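Local coordinates for hypothetical protein (Anabaena variabilis, PDB 2OBN) that is of unknown function but joins a Rossmann-like domain to a P-loop NTPase-like domain and may therefore bind a nucleotide, at residues K185-G190 and E216-R221; L237-S242 and T266-N271; H261-T266 and T308-E313; P300-A305 and D344-N349. The protein carries 2 engineered substitutions. One frame throughout, in Å; residues are numbered along the deposited sequence.

How the contacts relate
Running from the N terminus, the chain first closes contact 1, in which helix 208-222 packs on strand 184-187 at one margin of the parallel sheet of the P-loop domain. Contact 2 opens only after that, joining the loop behind strand 228-231 to the loop behind strand 256-262. Contact 3 crosses contact 2, shares Thr-266 with it, and links the ends of neighbouring strands 256-262 and 301-307. Contact 4 crosses contact 3 in turn, bringing the C-terminal helix 340-347 back to the start of strand 301-307. Contacts 3 and 4 touch where His-261 N meets Ala-305 O at 3.1 Å, a probable hydrogen bond between the two strands.

Contact 1. Residues K185-G190 and E216-R221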
loop_
_atom_site.group_PDB
_atom_site.type_symbol
_atom_site.label_atom_id
_atom_site.label_comp_id
_atom_site.label_asym_id
_atom_site.label_seq_id
_atom_site.Cartn_x
_atom_site.Cartn_y
_atom_site.Cartn_z
ATOM N N LYS B 185 -1.977 -18.420 17.360
ATOM C CA LYS B 185 -2.207 -18.522 15.927
ATOM C C LYS B 185 -1.226 -17.663 15.128
ATOM O O LYS B 185 -0.998 -16.497 15.458
ATOM C CB LYS B 185 -3.613 -18.104 15.526
ATOM C CG LYS B 185 -4.006 -18.816 14.224
ATOM C CD LYS B 185 -5.127 -18.207 13.479
ATOM C CE LYS B 185 -5.660 -19.188 12.413
ATOM N NZ LYS B 185 -4.641 -19.985 11.670
ATOM N N PHE B 186 -0.665 -18.261 14.076
ATOM C CA PHE B 186 0.225 -17.579 13.145
ATOM C C PHE B 186 -0.631 -17.125 11.957
ATOM O O PHE B 186 -1.450 -17.896 11.472
ATOM C CB PHE B 186 1.340 -18.522 12.685
ATOM C CG PHE B 186 2.114 -18.005 11.499
ATOM C CD1 PHE B 186 3.111 -17.065 11.663
ATOM C CD2 PHE B 186 1.820 -18.452 10.209
ATOM C CE1 PHE B 186 3.806 -16.559 10.558
ATOM C CE2 PHE B 186 2.502 -17.960 9.114
ATOM C CZ PHE B 186 3.503 -17.005 9.292
ATOM N N LEU B 187 -0.447 -15.876 11.508
ATOM C CA LEU B 187 -1.200 -15.302 10.372
ATOM C C LEU B 187 -0.264 -14.905 9.250
ATOM O O LEU B 187 0.632 -14.097 9.442
ATOM C CB LEU B 187 -2.015 -14.095 10.819
ATOM C CG LEU B 187 -3.120 -14.419 11.819
ATOM C CD1 LEU B 187 -3.793 -13.144 12.260
ATOM C CD2 LEU B 187 -4.122 -15.376 11.222
ATOM N N ALA B 188 -0.481 -15.496 8.081
ATOM C CA ALA B 188 0.372 -15.287 6.920
ATOM C C ALA B 188 -0.036 -14.037 6.165
ATOM O O ALA B 188 -1.220 -13.784 5.989
ATOM C CB ALA B 188 0.307 -16.501 5.987
ATOM N N THR B 189 0.966 -13.290 5.702
ATOM C CA THR B 189 0.772 -12.025 5.008
ATOM C C THR B 189 1.560 -11.913 3.663
ATOM O O THR B 189 1.611 -10.830 3.054
ATOM C CB THR B 189 1.206 -10.890 5.919
ATOM O OG1 THR B 189 2.588 -11.070 6.246
ATOM C CG2 THR B 189 0.377 -10.879 7.195
ATOM N N GLY B 190 2.155 -13.022 3.207
ATOM C CA GLY B 190 2.894 -13.068 1.946
ATOM C C GLY B 190 2.614 -14.394 1.260
ATOM O O GLY B 190 2.042 -15.302 1.875
ATOM N N GLU B 216 -6.891 -6.213 8.590
ATOM C CA GLU B 216 -7.932 -6.146 9.604
ATOM C C GLU B 216 -8.886 -7.342 9.514
ATOM O O GLU B 216 -9.206 -7.963 10.513
ATOM C CB GLU B 216 -8.725 -4.850 9.457
ATOM C CG GLU B 216 -9.747 -4.637 10.522
ATOM C CD GLU B 216 -10.498 -3.353 10.333
ATOM O OE1 GLU B 216 -11.336 -3.281 9.411
ATOM O OE2 GLU B 216 -10.282 -2.421 11.127
ATOM N N GLN B 217 -9.320 -7.653 8.304
ATOM C CA GLN B 217 -10.251 -8.748 8.071
ATOM C C GLN B 217 -9.730 -10.092 8.593
ATOM O O GLN B 217 -10.462 -10.830 9.231
ATOM C CB GLN B 217 -10.548 -8.854 6.575
ATOM C CG GLN B 217 -11.736 -9.687 6.230
ATOM C CD GLN B 217 -11.749 -10.042 4.754
ATOM O OE1 GLN B 217 -10.810 -10.690 4.253
ATOM N NE2 GLN B 217 -12.817 -9.635 4.052
HETATM N N MSE B 218 -8.473 -10.400 8.327
HETATM C CA MSE B 218 -7.882 -11.656 8.787
HETATM C C MSE B 218 -7.762 -11.678 10.307
HETATM O O MSE B 218 -8.073 -12.677 10.957
HETATM C CB MSE B 218 -6.499 -11.849 8.146
HETATM C CG MSE B 218 -5.799 -13.150 8.517
HETATM SE SE MSE B 218 -4.107 -13.365 7.561
HETATM C CE MSE B 218 -3.404 -11.681 8.067
ATOM N N VAL B 219 -7.293 -10.566 10.859
ATOM C CA VAL B 219 -7.110 -10.413 12.306
ATOM C C VAL B 219 -8.446 -10.490 13.058
ATOM O O VAL B 219 -8.512 -11.063 14.146
ATOM C CB VAL B 219 -6.363 -9.095 12.618
ATOM C CG1 VAL B 219 -6.435 -8.741 14.084
ATOM C CG2 VAL B 219 -4.880 -9.192 12.123
HETATM N N MSE B 220 -9.506 -9.926 12.495
HETATM C CA MSE B 220 -10.829 -10.023 13.142
HETATM C C MSE B 220 -11.419 -11.435 13.043
HETATM O O MSE B 220 -12.235 -11.824 13.865
HETATM C CB MSE B 220 -11.813 -9.025 12.533
HETATM C CG MSE B 220 -11.455 -7.572 12.740
HETATM SE SE MSE B 220 -11.460 -7.070 14.588
HETATM C CE MSE B 220 -13.341 -7.131 14.943
ATOM N N ARG B 221 -10.997 -12.194 12.038
ATOM C CA ARG B 221 -11.494 -13.545 11.805
ATOM C C ARG B 221 -11.065 -14.547 12.887
ATOM O O ARG B 221 -11.827 -15.449 13.217
ATOM C CB ARG B 221 -11.076 -14.009 10.390
ATOM C CG ARG B 221 -11.457 -15.439 10.002
ATOM C CD ARG B 221 -11.795 -15.578 8.504
ATOM N NE ARG B 221 -10.917 -14.813 7.624
#
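Leu-187 and Met-218, a selenomethionine, reach toward each other tip to tip and bury most of the surface here. Leu-187 CD2 lies 3.9 Å from Met-218 CG, while the Leu-187 and Val-219 side chains cross at about a right angle, Leu-187 CD1 meeting Val-219 CG2 at 4.1 Å. The Met-218 chain runs out extended, with CG anti to the backbone N (chi1 -178°), and then bends at chi3 (53°). That bend turns Met-218 CE toward the strand residues, 3.9 Å from Leu-187 CB and 4.0 Å from Thr-189 CG2. Met-218 SE itself sits 3.3 Å from the carbonyl oxygen Ala-188 O. This is the helix-on-sheet packing of a beta-alpha-beta crossover: strand 184-187 leads through helices 191-197 and 208-222 to its parallel neighbour 228-231, in a sheet of P-loop NTPase type. Leu-187 and Val-219 both also rest on Leu-229 of that neighbour, so the strand and the helix share an apolar layer. Thr-189 gives this layer its methyl and turns OG1 to hydrogen bonds with Glu-232 O and Gln-234 NE2. In the next shell, backbone bonds from Leu-187 to His-230 and Glu-232 fix the strand, and Glu-216 OE2 ties the helix to the backbone N atoms of Ser-144 and Ala-146.

Contact 2. Residues L237-S242 and T266-N271; sequences LLHPGS and THNGNN
Asn-268 OD1, which lies 3.9 Å above one face of the His-239 ring and toward its rim, is gripped by two donors from one residue. Asn-271 N reaches it at 2.7 Å, making an Asx motif, and Asn-271 ND2 adds a second bond at 3.0 Å; both donors are tilted from the carbonyl plane. These bonds fix how the two amides lie, and both stand nearly perpendicular to the imidazole. Asn-268 ND2 comes 3.3 Å from His-239 CD2, while Asn-271 ND2 touches Pro-240 CG, also at 3.3 Å. The segments are loops that follow strands 228-231 and 256-262 of the P-loop-like domain, and 237-242 contains a type I turn from His-239 to Ser-242. With CG anti to the backbone N (chi1 -170°), His-239 carries its ring out to Asn-270. There NE2 donates an almost straight bond to Asn-270 OD1 (3.2 Å, 171°), in the ring plane. On the other nitrogen, ND1 accepts from Gly-241 N at 3.0 Å, again in plane, so both ring nitrogens are engaged and the ring's rotation is fixed. A leucine in place of His-239 would probably leave Asn-270 OD1 and Gly-241 N without these partners and let the Asn-270 amide turn. Beyond the segments, Gly-145 and Ser-144 of the second subunit pack on Pro-240 and Asn-271 respectively.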
loop_
_atom_site.group_PDB
_atom_site.type_symbol
_atom_site.label_atom_id
_atom_site.label_comp_id
_atom_site.label_asym_id
_atom_site.label_seq_id
_atom_site.Cartn_x
_atom_site.Cartn_y
_atom_site.Cartn_z
ATOM N N LEU B 237 10.328 -0.074 6.805
ATOM C CA LEU B 237 10.243 1.374 6.673
ATOM C C LEU B 237 11.583 1.992 6.242
ATOM O O LEU B 237 11.656 3.197 6.060
ATOM C CB LEU B 237 9.763 2.005 7.991
ATOM C CG LEU B 237 8.337 1.666 8.440
ATOM C CD1 LEU B 237 8.073 2.310 9.788
ATOM C CD2 LEU B 237 7.307 2.111 7.428
ATOM N N LEU B 238 12.631 1.163 6.125
ATOM C CA LEU B 238 13.964 1.586 5.720
ATOM C C LEU B 238 14.234 1.277 4.248
ATOM O O LEU B 238 15.202 1.767 3.677
ATOM C CB LEU B 238 15.028 0.888 6.578
ATOM C CG LEU B 238 14.867 0.973 8.089
ATOM C CD1 LEU B 238 16.043 0.327 8.778
ATOM C CD2 LEU B 238 14.712 2.428 8.533
ATOM N N HIS B 239 13.364 0.466 3.644
ATOM C CA HIS B 239 13.480 0.107 2.250
ATOM C C HIS B 239 12.739 1.165 1.429
ATOM O O HIS B 239 11.562 1.411 1.687
ATOM C CB HIS B 239 12.882 -1.274 2.049
ATOM C CG HIS B 239 13.144 -1.857 0.704
ATOM N ND1 HIS B 239 12.729 -1.245 -0.458
ATOM C CD2 HIS B 239 13.722 -3.023 0.335
ATOM C CE1 HIS B 239 13.066 -1.999 -1.490
ATOM N NE2 HIS B 239 13.674 -3.082 -1.035
ATOM N N PRO B 240 13.423 1.787 0.429
ATOM C CA PRO B 240 12.825 2.877 -0.376
ATOM C C PRO B 240 11.623 2.527 -1.269
ATOM O O PRO B 240 10.956 3.429 -1.777
ATOM C CB PRO B 240 13.993 3.329 -1.265
ATOM C CG PRO B 240 14.878 2.161 -1.339
ATOM C CD PRO B 240 14.796 1.488 -0.026
ATOM N N GLY B 241 11.371 1.247 -1.493
ATOM C CA GLY B 241 10.257 0.820 -2.342
ATOM C C GLY B 241 9.149 0.065 -1.636
ATOM O O GLY B 241 8.159 -0.303 -2.280
ATOM N N SER B 242 9.277 -0.095 -0.321
ATOM C CA SER B 242 8.344 -0.846 0.491
ATOM C C SER B 242 7.237 -0.011 1.116
ATOM O O SER B 242 7.455 1.106 1.601
ATOM C CB SER B 242 9.107 -1.546 1.608
ATOM O OG SER B 242 8.225 -2.316 2.406
ATOM N N THR B 266 24.495 -2.738 7.437
ATOM C CA THR B 266 24.471 -1.279 7.556
ATOM C C THR B 266 23.716 -0.565 6.434
ATOM O O THR B 266 23.447 0.624 6.536
ATOM C CB THR B 266 25.916 -0.719 7.646
ATOM O OG1 THR B 266 26.652 -1.047 6.457
ATOM C CG2 THR B 266 26.634 -1.306 8.858
ATOM N N HIS B 267 23.352 -1.287 5.377
ATOM C CA HIS B 267 22.665 -0.683 4.239
ATOM C C HIS B 267 21.614 -1.633 3.687
ATOM O O HIS B 267 21.699 -2.857 3.861
ATOM C CB HIS B 267 23.677 -0.354 3.124
ATOM C CG HIS B 267 24.722 0.656 3.502
ATOM N ND1 HIS B 267 25.910 0.310 4.118
ATOM C CD2 HIS B 267 24.769 2.000 3.326
ATOM C CE1 HIS B 267 26.633 1.399 4.315
ATOM N NE2 HIS B 267 25.967 2.436 3.839
ATOM N N ASN B 268 20.606 -1.062 3.029
ATOM C CA ASN B 268 19.549 -1.837 2.395
ATOM C C ASN B 268 20.206 -2.811 1.400
ATOM O O ASN B 268 21.209 -2.478 0.760
ATOM C CB ASN B 268 18.612 -0.875 1.674
ATOM C CG ASN B 268 17.438 -1.562 1.032
ATOM O OD1 ASN B 268 17.356 -1.632 -0.186
ATOM N ND2 ASN B 268 16.510 -2.071 1.849
ATOM N N GLY B 269 19.677 -4.017 1.301
ATOM C CA GLY B 269 20.225 -5.011 0.394
ATOM C C GLY B 269 19.998 -4.708 -1.073
ATOM O O GLY B 269 20.939 -4.741 -1.865
ATOM N N ASN B 270 18.750 -4.424 -1.438
ATOM C CA ASN B 270 18.424 -4.099 -2.825
ATOM C C ASN B 270 18.956 -2.748 -3.280
ATOM O O ASN B 270 19.295 -2.601 -4.446
ATOM C CB ASN B 270 16.909 -4.093 -3.060
ATOM C CG ASN B 270 16.266 -5.452 -2.860
ATOM O OD1 ASN B 270 15.059 -5.533 -2.576
ATOM N ND2 ASN B 270 17.055 -6.524 -2.988
ATOM N N ASN B 271 18.990 -1.775 -2.368
ATOM C CA ASN B 271 19.418 -0.395 -2.660
ATOM C C ASN B 271 20.554 0.013 -1.695
ATOM O O ASN B 271 20.340 0.776 -0.753
ATOM C CB ASN B 271 18.203 0.524 -2.519
ATOM C CG ASN B 271 16.993 0.031 -3.321
ATOM O OD1 ASN B 271 16.915 0.242 -4.514
ATOM N ND2 ASN B 271 16.044 -0.609 -2.650
#

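Contact 3. Residues H261-T266 and T308-E313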
loop_
_atom_site.group_PDB
_atom_site.type_symbol
_atom_site.label_atom_id
_atom_site.label_comp_id
_atom_site.label_asym_id
_atom_site.label_seq_id
_atom_site.Cartn_x
_atom_site.Cartn_y
_atom_site.Cartn_z
ATOM N N HIS B 261 16.474 -7.925 12.725
ATOM C CA HIS B 261 17.626 -7.291 12.119
ATOM C C HIS B 261 18.771 -8.272 11.923
ATOM O O HIS B 261 19.017 -9.112 12.774
ATOM C CB HIS B 261 18.051 -6.118 12.989
ATOM C CG HIS B 261 19.360 -5.504 12.600
ATOM N ND1 HIS B 261 19.523 -4.726 11.472
ATOM C CD2 HIS B 261 20.560 -5.515 13.224
ATOM C CE1 HIS B 261 20.770 -4.295 11.416
ATOM N NE2 HIS B 261 21.421 -4.770 12.464
ATOM N N ARG B 262 19.449 -8.179 10.780
ATOM C CA ARG B 262 20.614 -9.021 10.509
ATOM C C ARG B 262 21.841 -8.336 11.083
ATOM O O ARG B 262 22.167 -7.219 10.693
ATOM C CB ARG B 262 20.804 -9.299 9.016
ATOM C CG ARG B 262 22.080 -10.093 8.719
ATOM C CD ARG B 262 22.261 -10.390 7.243
ATOM N NE ARG B 262 21.248 -11.325 6.744
ATOM C CZ ARG B 262 20.275 -11.055 5.876
ATOM N NH1 ARG B 262 20.131 -9.862 5.296
ATOM N NH2 ARG B 262 19.446 -12.030 5.548
ATOM N N ALA B 263 22.505 -9.019 12.016
ATOM C CA ALA B 263 23.693 -8.502 12.663
ATOM C C ALA B 263 24.727 -8.051 11.633
ATOM O O ALA B 263 25.059 -8.791 10.700
ATOM C CB ALA B 263 24.297 -9.570 13.591
ATOM N N GLY B 264 25.199 -6.811 11.794
ATOM C CA GLY B 264 26.247 -6.246 10.938
ATOM C C GLY B 264 25.776 -5.547 9.677
ATOM O O GLY B 264 26.569 -4.879 9.032
ATOM N N GLN B 265 24.505 -5.680 9.307
ATOM C CA GLN B 265 24.038 -5.031 8.087
ATOM C C GLN B 265 23.889 -3.534 8.319
ATOM O O GLN B 265 23.241 -3.118 9.279
ATOM C CB GLN B 265 22.720 -5.628 7.624
ATOM C CG GLN B 265 22.365 -5.219 6.220
ATOM C CD GLN B 265 21.064 -5.797 5.775
ATOM O OE1 GLN B 265 20.634 -6.828 6.288
ATOM N NE2 GLN B 265 20.411 -5.143 4.815
ATOM N N THR B 266 24.495 -2.738 7.437
ATOM C CA THR B 266 24.471 -1.279 7.556
ATOM C C THR B 266 23.716 -0.565 6.434
ATOM O O THR B 266 23.447 0.624 6.536
ATOM C CB THR B 266 25.916 -0.719 7.646
ATOM O OG1 THR B 266 26.652 -1.047 6.457
ATOM C CG2 THR B 266 26.634 -1.306 8.858
ATOM N N THR B 308 21.742 -13.859 13.176
ATOM C CA THR B 308 23.186 -14.063 13.267
ATOM C C THR B 308 23.666 -15.289 12.493
ATOM O O THR B 308 24.796 -15.712 12.675
ATOM C CB THR B 308 23.610 -14.302 14.736
ATOM O OG1 THR B 308 23.084 -15.560 15.195
ATOM C CG2 THR B 308 23.152 -13.166 15.663
ATOM N N ALA B 309 22.839 -15.833 11.602
ATOM C CA ALA B 309 23.166 -17.087 10.895
ATOM C C ALA B 309 24.530 -17.138 10.217
ATOM O O ALA B 309 25.159 -18.202 10.132
ATOM C CB ALA B 309 22.062 -17.426 9.887
ATOM N N HIS B 310 24.988 -15.987 9.747
ATOM C CA HIS B 310 26.273 -15.870 9.078
ATOM C C HIS B 310 27.495 -15.881 10.022
ATOM O O HIS B 310 28.637 -15.919 9.554
ATOM C CB HIS B 310 26.283 -14.585 8.236
ATOM C CG HIS B 310 26.087 -13.326 9.035
ATOM N ND1 HIS B 310 24.871 -12.968 9.581
ATOM C CD2 HIS B 310 26.944 -12.326 9.348
ATOM C CE1 HIS B 310 24.990 -11.817 10.215
ATOM N NE2 HIS B 310 26.237 -11.399 10.082
ATOM N N LEU B 311 27.257 -15.837 11.330
ATOM C CA LEU B 311 28.320 -15.755 12.333
ATOM C C LEU B 311 28.568 -17.069 13.046
ATOM O O LEU B 311 27.708 -17.934 13.055
ATOM C CB LEU B 311 27.927 -14.725 13.400
ATOM C CG LEU B 311 27.707 -13.300 12.918
ATOM C CD1 LEU B 311 27.184 -12.430 14.053
ATOM C CD2 LEU B 311 29.005 -12.729 12.326
ATOM N N ASP B 312 29.759 -17.215 13.629
ATOM C CA ASP B 312 30.055 -18.378 14.484
ATOM C C ASP B 312 29.286 -18.147 15.805
ATOM O O ASP B 312 28.819 -17.029 16.066
ATOM C CB ASP B 312 31.578 -18.602 14.675
ATOM C CG ASP B 312 32.277 -17.465 15.416
ATOM O OD1 ASP B 312 31.713 -16.902 16.371
ATOM O OD2 ASP B 312 33.423 -17.147 15.062
ATOM N N GLU B 313 29.147 -19.180 16.621
ATOM C CA GLU B 313 28.346 -19.091 17.867
ATOM C C GLU B 313 28.849 -18.030 18.839
ATOM O O GLU B 313 28.061 -17.340 19.485
ATOM C CB GLU B 313 28.298 -20.451 18.594
ATOM C CG GLU B 313 27.152 -20.562 19.625
ATOM C CD GLU B 313 27.119 -21.904 20.366
ATOM O OE1 GLU B 313 28.149 -22.614 20.397
ATOM O OE2 GLU B 313 26.067 -22.250 20.945
HETATM O O HOH W 1 22.506 -13.636 8.620
#
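Ala-263 and His-310 carry most of this surface contact, which joins the loops at the ends of neighbouring parallel strands 256-262 and 301-307 in the P-loop-like domain. Each loop opens with a tight turn: type II from Arg-262 to Gln-265, type I from Thr-308 to Leu-311. The Ala-263 methyl points into the opposite turn, where CB meets Leu-311 CD1 at 4.1 Å and also rests near Thr-308 CG2; helix 313-327 continues this apolar patch through Ala-319. His-310 CG stands between its backbone N and carbonyl carbon (chi1 61°), which swings the imidazole toward 261-266. Its edge is then presented to the Ala-263 carbonyl, with NE2 2.9 Å from Ala-263 O. Leu-311 CG sits over one face of the same ring, toward the rim. From an oblique direction, Arg-262 CG comes 3.7 Å from His-310 CE1, and the guanidinium plane is turned 70° from the ring. The arginine chain bends at chi3, placing NH1 3.2 Å from Gln-265 OE1, above that amide's carbonyl plane, so the bond ties the side chain across its own turn; NH2 hydrogen-bonds to Ala-163 O. An alanine instead of Arg-262 has no CG to cover His-310 CE1, and is likely to leave Gln-265 OE1 and the bridging water each short of a donor. That water joins the two side chains: it accepts from Arg-262 NE at 3.2 Å, in the guanidinium plane, and lies 2.6 Å from His-310 ND1.

Contact 4. Residues P300-A305 and D344-N349; sequences PVVGIA and DAVMQN
Val-302 is the centre of this helix-on-strand contact, in which the C-terminal helix 340-347 covers the beginning of strand 301-307 in the parallel sheet of the P-loop-like domain. Its CB already faces the helix backbone, 3.8 Å from Ala-345 O. From there the side chain forks. CG1, anti to the carbonyl carbon of its own residue (chi1 -61°), stays beside the oxygen of Ala-345 and points on to Asn-349 CB at 4.3 Å; this puts CG2 between the backbone N and the carbonyl carbon, set against the helix. CG2 meets Val-346 CG2 at 3.9 Å and Ala-345 CB at 4.1 Å. The Ala-345 methyl in turn lies 3.4 Å from Val-302 O, so this small residue lets the helix approach the strand closely, with CA atoms of Val-302 and Ala-345 only 5.7 Å apart. Val-346 also touches Gln-256 and Val-155, extending the contact to the next two strands of the sheet. Asn-349, the C-terminal residue, is anchored through OXT in a salt bridge with Arg-153 and through OD1 in a hydrogen bond with Gln-256. Its amide comes against the proline ring from the opposite direction, with ND2 3.4 Å from Pro-300 CG.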
loop_
_atom_site.group_PDB
_atom_site.type_symbol
_atom_site.label_atom_id
_atom_site.label_comp_id
_atom_site.label_asym_id
_atom_site.label_seq_id
_atom_site.Cartn_x
_atom_site.Cartn_y
_atom_site.Cartn_z
ATOM N N PRO B 300 4.944 -0.677 21.900
ATOM C CA PRO B 300 6.380 -0.790 22.048
ATOM C C PRO B 300 7.064 -1.864 21.221
ATOM O O PRO B 300 6.450 -2.879 20.897
ATOM C CB PRO B 300 6.531 -1.185 23.523
ATOM C CG PRO B 300 5.337 -1.990 23.804
ATOM C CD PRO B 300 4.227 -1.432 22.953
ATOM N N VAL B 301 8.331 -1.606 20.893
ATOM C CA VAL B 301 9.216 -2.613 20.334
ATOM C C VAL B 301 9.725 -3.262 21.631
ATOM O O VAL B 301 10.422 -2.634 22.437
ATOM C CB VAL B 301 10.369 -2.010 19.468
ATOM C CG1 VAL B 301 11.347 -3.113 19.040
ATOM C CG2 VAL B 301 9.813 -1.278 18.209
ATOM N N VAL B 302 9.353 -4.512 21.849
ATOM C CA VAL B 302 9.646 -5.171 23.124
ATOM C C VAL B 302 10.953 -5.911 23.159
ATOM O O VAL B 302 11.386 -6.331 24.222
ATOM C CB VAL B 302 8.507 -6.155 23.559
ATOM C CG1 VAL B 302 7.198 -5.405 23.735
ATOM C CG2 VAL B 302 8.347 -7.314 22.561
ATOM N N GLY B 303 11.570 -6.081 21.999
ATOM C CA GLY B 303 12.813 -6.808 21.894
ATOM C C GLY B 303 13.263 -6.902 20.455
ATOM O O GLY B 303 12.536 -6.543 19.517
ATOM N N ILE B 304 14.472 -7.404 20.282
ATOM C CA ILE B 304 15.073 -7.504 18.988
ATOM C C ILE B 304 15.401 -8.951 18.671
ATOM O O ILE B 304 16.016 -9.637 19.478
ATOM C CB ILE B 304 16.333 -6.588 18.937
ATOM C CG1 ILE B 304 15.882 -5.122 19.040
ATOM C CG2 ILE B 304 17.133 -6.817 17.637
ATOM C CD1 ILE B 304 16.964 -4.140 19.226
ATOM N N ALA B 305 14.949 -9.412 17.502
ATOM C CA ALA B 305 15.278 -10.738 16.979
ATOM C C ALA B 305 16.467 -10.567 16.006
ATOM O O ALA B 305 16.312 -10.144 14.859
ATOM C CB ALA B 305 14.104 -11.356 16.300
ATOM N N ASP B 344 8.751 -13.931 26.455
ATOM C CA ASP B 344 8.629 -13.320 27.778
ATOM C C ASP B 344 8.483 -11.802 27.651
ATOM O O ASP B 344 7.665 -11.210 28.344
ATOM C CB ASP B 344 9.855 -13.644 28.648
ATOM C CG ASP B 344 9.935 -15.113 29.037
ATOM O OD1 ASP B 344 8.914 -15.805 28.922
ATOM O OD2 ASP B 344 11.012 -15.582 29.487
ATOM N N ALA B 345 9.274 -11.176 26.767
ATOM C CA ALA B 345 9.207 -9.724 26.563
ATOM C C ALA B 345 7.830 -9.298 26.057
ATOM O O ALA B 345 7.310 -8.254 26.457
ATOM C CB ALA B 345 10.296 -9.268 25.604
ATOM N N VAL B 346 7.256 -10.101 25.160
ATOM C CA VAL B 346 5.897 -9.868 24.666
ATOM C C VAL B 346 4.874 -10.007 25.805
ATOM O O VAL B 346 3.985 -9.148 25.978
ATOM C CB VAL B 346 5.505 -10.901 23.568
ATOM C CG1 VAL B 346 3.989 -10.907 23.313
ATOM C CG2 VAL B 346 6.276 -10.657 22.283
HETATM N N MSE B 347 5.016 -11.097 26.565
HETATM C CA MSE B 347 4.064 -11.440 27.606
HETATM C C MSE B 347 4.088 -10.591 28.862
HETATM O O MSE B 347 3.102 -10.572 29.598
HETATM C CB MSE B 347 4.193 -12.918 27.981
HETATM C CG MSE B 347 3.743 -13.859 26.880
HETATM SE SE MSE B 347 1.910 -13.467 26.330
HETATM C CE MSE B 347 1.725 -14.791 24.970
ATOM N N GLN B 348 5.178 -9.890 29.131
ATOM C CA GLN B 348 5.191 -9.047 30.319
ATOM C C GLN B 348 5.176 -7.580 29.952
ATOM O O GLN B 348 5.649 -6.723 30.696
ATOM C CB GLN B 348 6.309 -9.434 31.281
ATOM C CG GLN B 348 7.713 -9.273 30.805
ATOM C CD GLN B 348 8.610 -10.254 31.525
ATOM O OE1 GLN B 348 9.379 -10.979 30.898
ATOM N NE2 GLN B 348 8.466 -10.333 32.846
ATOM N N ASN B 349 4.625 -7.306 28.775
ATOM C CA ASN B 349 4.367 -5.949 28.361
ATOM C C ASN B 349 2.991 -5.654 28.938
ATOM O O ASN B 349 2.846 -4.973 29.963
ATOM C CB ASN B 349 4.325 -5.817 26.842
ATOM C CG ASN B 349 3.765 -4.481 26.405
ATOM O OD1 ASN B 349 2.688 -4.412 25.805
ATOM N ND2 ASN B 349 4.453 -3.403 26.776
ATOM O OXT ASN B 349 1.995 -6.144 28.383
#